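Local coordinates for kinectin 1 (Kinesin receptor) (Legionella pneumophila, PDB 4MU6), which is an effector of Legionella pneumophila of unknown molecular function, probably a membrane protein, of which this chain is the N-terminal domain, at residues V14-E25 / N259-Y270. Numbering follows the deposited sequence.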
loop_
_atom_site.group_PDB
_atom_site.type_symbol
_atom_site.label_atom_id
_atom_site.label_comp_id
_atom_site.label_asym_id
_atom_site.label_seq_id
_atom_site.Cartn_x
_atom_site.Cartn_y
_atom_site.Cartn_z
ATOM N N VAL A 14 -1.588 19.772 30.362
ATOM C CA VAL A 14 -2.567 20.760 30.803
ATOM C C VAL A 14 -1.908 21.787 31.723
ATOM O O VAL A 14 -2.156 22.991 31.605
ATOM C CB VAL A 14 -3.767 20.082 31.492
ATOM C CG1 VAL A 14 -4.793 21.110 31.943
ATOM C CG2 VAL A 14 -4.411 19.071 30.527
ATOM N N THR A 15 -1.031 21.308 32.597
ATOM C CA THR A 15 -0.340 22.176 33.542
ATOM C C THR A 15 0.513 23.203 32.812
ATOM O O THR A 15 0.508 24.390 33.155
ATOM C CB THR A 15 0.562 21.369 34.492
ATOM O OG1 THR A 15 -0.247 20.501 35.291
ATOM C CG2 THR A 15 1.335 22.298 35.408
ATOM N N GLU A 16 1.242 22.734 31.805
ATOM C CA GLU A 16 2.095 23.609 31.021
ATOM C C GLU A 16 1.248 24.695 30.383
ATOM O O GLU A 16 1.621 25.866 30.382
ATOM C CB GLU A 16 2.839 22.819 29.953
ATOM C CG GLU A 16 3.860 23.639 29.171
ATOM C CD GLU A 16 4.344 22.931 27.902
ATOM O OE1 GLU A 16 5.571 22.909 27.662
ATOM O OE2 GLU A 16 3.500 22.404 27.141
ATOM N N HIS A 17 0.085 24.311 29.869
ATOM C CA HIS A 17 -0.806 25.281 29.241
ATOM C C HIS A 17 -1.504 26.215 30.241
ATOM O O HIS A 17 -1.807 27.363 29.922
ATOM C CB HIS A 17 -1.814 24.580 28.340
ATOM C CG HIS A 17 -1.217 24.075 27.064
ATOM N ND1 HIS A 17 -1.453 24.673 25.847
ATOM C CD2 HIS A 17 -0.377 23.041 26.821
ATOM C CE1 HIS A 17 -0.793 24.022 24.905
ATOM N NE2 HIS A 17 -0.134 23.026 25.470
ATOM N N ILE A 18 -1.772 25.718 31.441
ATOM C CA ILE A 18 -2.296 26.583 32.496
ATOM C C ILE A 18 -1.246 27.600 32.912
ATOM O O ILE A 18 -1.542 28.784 33.041
ATOM C CB ILE A 18 -2.712 25.783 33.726
ATOM C CG1 ILE A 18 -3.969 24.985 33.413
ATOM C CG2 ILE A 18 -2.951 26.715 34.937
ATOM C CD1 ILE A 18 -4.236 23.917 34.426
ATOM N N LYS A 19 -0.020 27.131 33.124
ATOM C CA LYS A 19 1.065 28.021 33.517
ATOM C C LYS A 19 1.292 29.120 32.476
ATOM O O LYS A 19 1.486 30.289 32.827
ATOM C CB LYS A 19 2.350 27.226 33.761
ATOM C CG LYS A 19 2.366 26.430 35.065
ATOM C CD LYS A 19 3.704 25.743 35.245
ATOM C CE LYS A 19 3.806 25.069 36.593
ATOM N NZ LYS A 19 5.224 25.049 37.065
ATOM N N GLN A 20 1.249 28.746 31.198
ATOM C CA GLN A 20 1.454 29.710 30.122
ATOM C C GLN A 20 0.370 30.788 30.150
ATOM O O GLN A 20 0.645 31.976 29.959
ATOM C CB GLN A 20 1.500 29.004 28.762
ATOM C CG GLN A 20 1.598 29.953 27.588
ATOM C CD GLN A 20 2.800 30.865 27.688
ATOM O OE1 GLN A 20 3.854 30.472 28.194
ATOM N NE2 GLN A 20 2.648 32.098 27.219
ATOM N N PHE A 21 -0.861 30.363 30.411
ATOM C CA PHE A 21 -1.988 31.276 30.519
ATOM C C PHE A 21 -1.809 32.217 31.712
ATOM O O PHE A 21 -2.016 33.424 31.595
ATOM C CB PHE A 21 -3.263 30.454 30.668
ATOM C CG PHE A 21 -4.521 31.273 30.822
ATOM C CD1 PHE A 21 -4.967 31.661 32.081
ATOM C CD2 PHE A 21 -5.277 31.615 29.717
ATOM C CE1 PHE A 21 -6.134 32.388 32.229
ATOM C CE2 PHE A 21 -6.444 32.344 29.858
ATOM C CZ PHE A 21 -6.867 32.735 31.112
ATOM N N LEU A 22 -1.417 31.660 32.858
ATOM C CA LEU A 22 -1.236 32.458 34.065
ATOM C C LEU A 22 0.050 33.296 34.038
ATOM O O LEU A 22 0.316 34.054 34.967
ATOM C CB LEU A 22 -1.316 31.579 35.323
ATOM C CG LEU A 22 -2.715 31.008 35.602
ATOM C CD1 LEU A 22 -2.721 29.944 36.702
ATOM C CD2 LEU A 22 -3.702 32.125 35.929
ATOM N N ALA A 23 0.841 33.169 32.974
ATOM C CA ALA A 23 1.999 34.041 32.788
ATOM C C ALA A 23 1.521 35.450 32.477
ATOM O O ALA A 23 2.269 36.410 32.599
ATOM C CB ALA A 23 2.889 33.531 31.674
ATOM N N ASP A 24 0.263 35.554 32.061
ATOM C CA ASP A 24 -0.394 36.835 31.815
ATOM C C ASP A 24 -0.526 37.646 33.117
ATOM O O ASP A 24 -1.262 37.281 34.030
ATOM C CB ASP A 24 -1.771 36.579 31.195
ATOM C CG ASP A 24 -2.371 37.812 30.558
ATOM O OD1 ASP A 24 -2.152 38.936 31.064
ATOM O OD2 ASP A 24 -3.079 37.649 29.543
ATOM N N GLU A 25 0.186 38.758 33.194
ATOM C CA GLU A 25 0.195 39.554 34.408
ATOM C C GLU A 25 -0.922 40.599 34.406
ATOM O O GLU A 25 -0.994 41.455 35.287
ATOM C CB GLU A 25 1.573 40.192 34.589
ATOM C CG GLU A 25 2.697 39.159 34.508
ATOM C CD GLU A 25 4.030 39.683 35.010
ATOM O OE1 GLU A 25 4.032 40.648 35.804
ATOM O OE2 GLU A 25 5.076 39.123 34.616
ATOM N N ASN A 259 -8.903 19.869 33.703
ATOM C CA ASN A 259 -8.579 21.273 33.468
ATOM C C ASN A 259 -8.920 22.159 34.671
ATOM O O ASN A 259 -8.048 22.836 35.226
ATOM C CB ASN A 259 -9.331 21.767 32.230
ATOM C CG ASN A 259 -8.957 23.189 31.826
ATOM O OD1 ASN A 259 -9.474 24.151 32.389
ATOM N ND2 ASN A 259 -8.097 23.324 30.802
ATOM N N TYR A 260 -10.189 22.164 35.064
ATOM C CA TYR A 260 -10.642 23.063 36.116
ATOM C C TYR A 260 -9.921 22.892 37.468
ATOM O O TYR A 260 -9.460 23.882 38.039
ATOM C CB TYR A 260 -12.167 23.016 36.290
ATOM C CG TYR A 260 -12.633 23.946 37.381
ATOM C CD1 TYR A 260 -12.787 25.300 37.134
ATOM C CD2 TYR A 260 -12.902 23.473 38.671
ATOM C CE1 TYR A 260 -13.201 26.169 38.130
ATOM C CE2 TYR A 260 -13.308 24.336 39.681
ATOM C CZ TYR A 260 -13.452 25.684 39.404
ATOM O OH TYR A 260 -13.863 26.557 40.375
ATOM N N PRO A 261 -9.824 21.650 37.990
ATOM C CA PRO A 261 -9.161 21.551 39.302
ATOM C C PRO A 261 -7.690 21.983 39.247
ATOM O O PRO A 261 -7.189 22.568 40.207
ATOM C CB PRO A 261 -9.268 20.065 39.658
ATOM C CG PRO A 261 -10.387 19.521 38.789
ATOM C CD PRO A 261 -10.385 20.359 37.541
ATOM N N LEU A 262 -7.020 21.718 38.131
ATOM C CA LEU A 262 -5.619 22.102 37.997
ATOM C C LEU A 262 -5.491 23.617 37.949
ATOM O O LEU A 262 -4.580 24.203 38.541
ATOM C CB LEU A 262 -5.001 21.488 36.731
ATOM C CG LEU A 262 -4.526 20.033 36.782
ATOM C CD1 LEU A 262 -3.799 19.656 35.481
ATOM C CD2 LEU A 262 -3.614 19.810 37.981
ATOM N N PHE A 263 -6.414 24.254 37.242
ATOM C CA PHE A 263 -6.391 25.700 37.109
ATOM C C PHE A 263 -6.562 26.383 38.468
ATOM O O PHE A 263 -5.913 27.390 38.766
ATOM C CB PHE A 263 -7.496 26.158 36.165
ATOM C CG PHE A 263 -7.639 27.654 36.081
ATOM C CD1 PHE A 263 -6.793 28.401 35.273
ATOM C CD2 PHE A 263 -8.629 28.311 36.798
ATOM C CE1 PHE A 263 -6.926 29.786 35.182
ATOM C CE2 PHE A 263 -8.766 29.688 36.711
ATOM C CZ PHE A 263 -7.919 30.426 35.903
ATOM N N LEU A 264 -7.460 25.833 39.275
ATOM C CA LEU A 264 -7.722 26.369 40.604
ATOM C C LEU A 264 -6.449 26.310 41.460
ATOM O O LEU A 264 -6.090 27.290 42.114
ATOM C CB LEU A 264 -8.891 25.621 41.249
ATOM C CG LEU A 264 -9.900 26.514 41.978
ATOM C CD1 LEU A 264 -10.561 27.503 41.017
ATOM C CD2 LEU A 264 -10.946 25.676 42.720
ATOM N N GLU A 265 -5.756 25.175 41.423
ATOM C CA GLU A 265 -4.470 25.008 42.115
ATOM C C GLU A 265 -3.432 26.030 41.667
ATOM O O GLU A 265 -2.742 26.654 42.485
ATOM C CB GLU A 265 -3.900 23.601 41.865
ATOM C CG GLU A 265 -4.629 22.469 42.566
ATOM C CD GLU A 265 -4.317 22.399 44.054
ATOM O OE1 GLU A 265 -3.294 22.982 44.474
ATOM O OE2 GLU A 265 -5.096 21.762 44.804
ATOM N N GLU A 266 -3.300 26.193 40.356
ATOM C CA GLU A 266 -2.272 27.079 39.841
ATOM C C GLU A 266 -2.628 28.534 40.067
ATOM O O GLU A 266 -1.754 29.378 40.134
ATOM C CB GLU A 266 -2.020 26.822 38.356
ATOM C CG GLU A 266 -1.236 25.553 38.094
ATOM C CD GLU A 266 0.148 25.600 38.706
ATOM O OE1 GLU A 266 0.735 26.701 38.746
ATOM O OE2 GLU A 266 0.642 24.540 39.154
ATOM N N LEU A 267 -3.920 28.818 40.171
ATOM C CA LEU A 267 -4.379 30.187 40.281
ATOM C C LEU A 267 -4.036 30.683 41.670
ATOM O O LEU A 267 -3.645 31.843 41.852
ATOM C CB LEU A 267 -5.884 30.259 40.071
ATOM C CG LEU A 267 -6.498 31.632 40.329
ATOM C CD1 LEU A 267 -5.937 32.638 39.324
ATOM C CD2 LEU A 267 -8.014 31.566 40.247
ATOM N N GLN A 268 -4.182 29.782 42.638
ATOM C CA GLN A 268 -3.829 30.057 44.021
ATOM C C GLN A 268 -2.360 30.483 44.067
ATOM O O GLN A 268 -2.025 31.515 44.663
ATOM C CB GLN A 268 -4.101 28.826 44.896
ATOM C CG GLN A 268 -3.958 29.052 46.394
ATOM C CD GLN A 268 -5.136 29.807 47.012
ATOM O OE1 GLN A 268 -5.228 31.033 46.907
ATOM N NE2 GLN A 268 -6.034 29.073 47.671
ATOM N N LYS A 269 -1.496 29.720 43.395
ATOM C CA LYS A 269 -0.068 30.049 43.335
ATOM C C LYS A 269 0.161 31.415 42.714
ATOM O O LYS A 269 0.894 32.233 43.258
ATOM C CB LYS A 269 0.715 28.983 42.570
ATOM C CG LYS A 269 0.716 27.625 43.250
ATOM C CD LYS A 269 1.012 26.491 42.286
ATOM C CE LYS A 269 2.480 26.440 41.880
ATOM N NZ LYS A 269 2.766 25.359 40.871
ATOM N N TYR A 270 -0.468 31.648 41.569
ATOM C CA TYR A 270 -0.439 32.936 40.889
ATOM C C TYR A 270 -0.870 34.074 41.813
ATOM O O TYR A 270 -0.301 35.172 41.776
ATOM C CB TYR A 270 -1.378 32.859 39.696
ATOM C CG TYR A 270 -1.631 34.132 38.943
ATOM C CD1 TYR A 270 -0.812 34.504 37.882
ATOM C CD2 TYR A 270 -2.729 34.938 39.238
ATOM C CE1 TYR A 270 -1.059 35.657 37.156
ATOM C CE2 TYR A 270 -2.985 36.096 38.515
ATOM C CZ TYR A 270 -2.142 36.444 37.469
ATOM O OH TYR A 270 -2.374 37.582 36.726
HETATM O O HOH W 1 -3.462 40.430 36.984
#
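Val-14 and Thr-15 both meet Leu-262 CD1, the valine with CG1 and the threonine with OG1, whose hydrogen bond is to Glu-11 O within its own helix. One turn on, Ile-18 shows how a branched side chain works as a knob: it enters the hole formed by Asn-259, Leu-262, Phe-263 and Glu-266. With CG1 beside the backbone N (chi1 -71°), CD1 presses on Leu-262 CB at a tight 3.4 Å, while CG2 lies 3.5 Å from Glu-266 CB. Lys-19 runs extended past the Glu-266 carboxylate without pairing with it; Lys-269 NZ, one turn along Glu-266's own helix, forms the salt bridge, 2.9 Å from Glu-266 OE2. Phe-21 CE1 touches Phe-263 CE1 obliquely, and the Phe-21 side chain also packs on Ile-45 of helix 43-105.

Leu-22 is the second knob, set among Phe-263, Glu-266, Leu-267 and Tyr-270. Its CD1 rests on Glu-266 CB, and its CD2 makes a CH-pi contact over one face of the Tyr-270 ring, 4.3 Å from the centroid. In the loop that follows, Asp-24 O accepts a hydrogen bond from Tyr-270 OH at 2.9 Å, in the carbonyl plane, and a water joins the same hydroxyl to Glu-25 O, the latter link weak. Two successive knobs between segments 14-22 and 259-270, whose axes run in the same general sense at 44°, fit a short helical-bundle contact rather than a continuous coiled coil, here joining helix 10-22 to helix 227-273 near one end of the elongated domain.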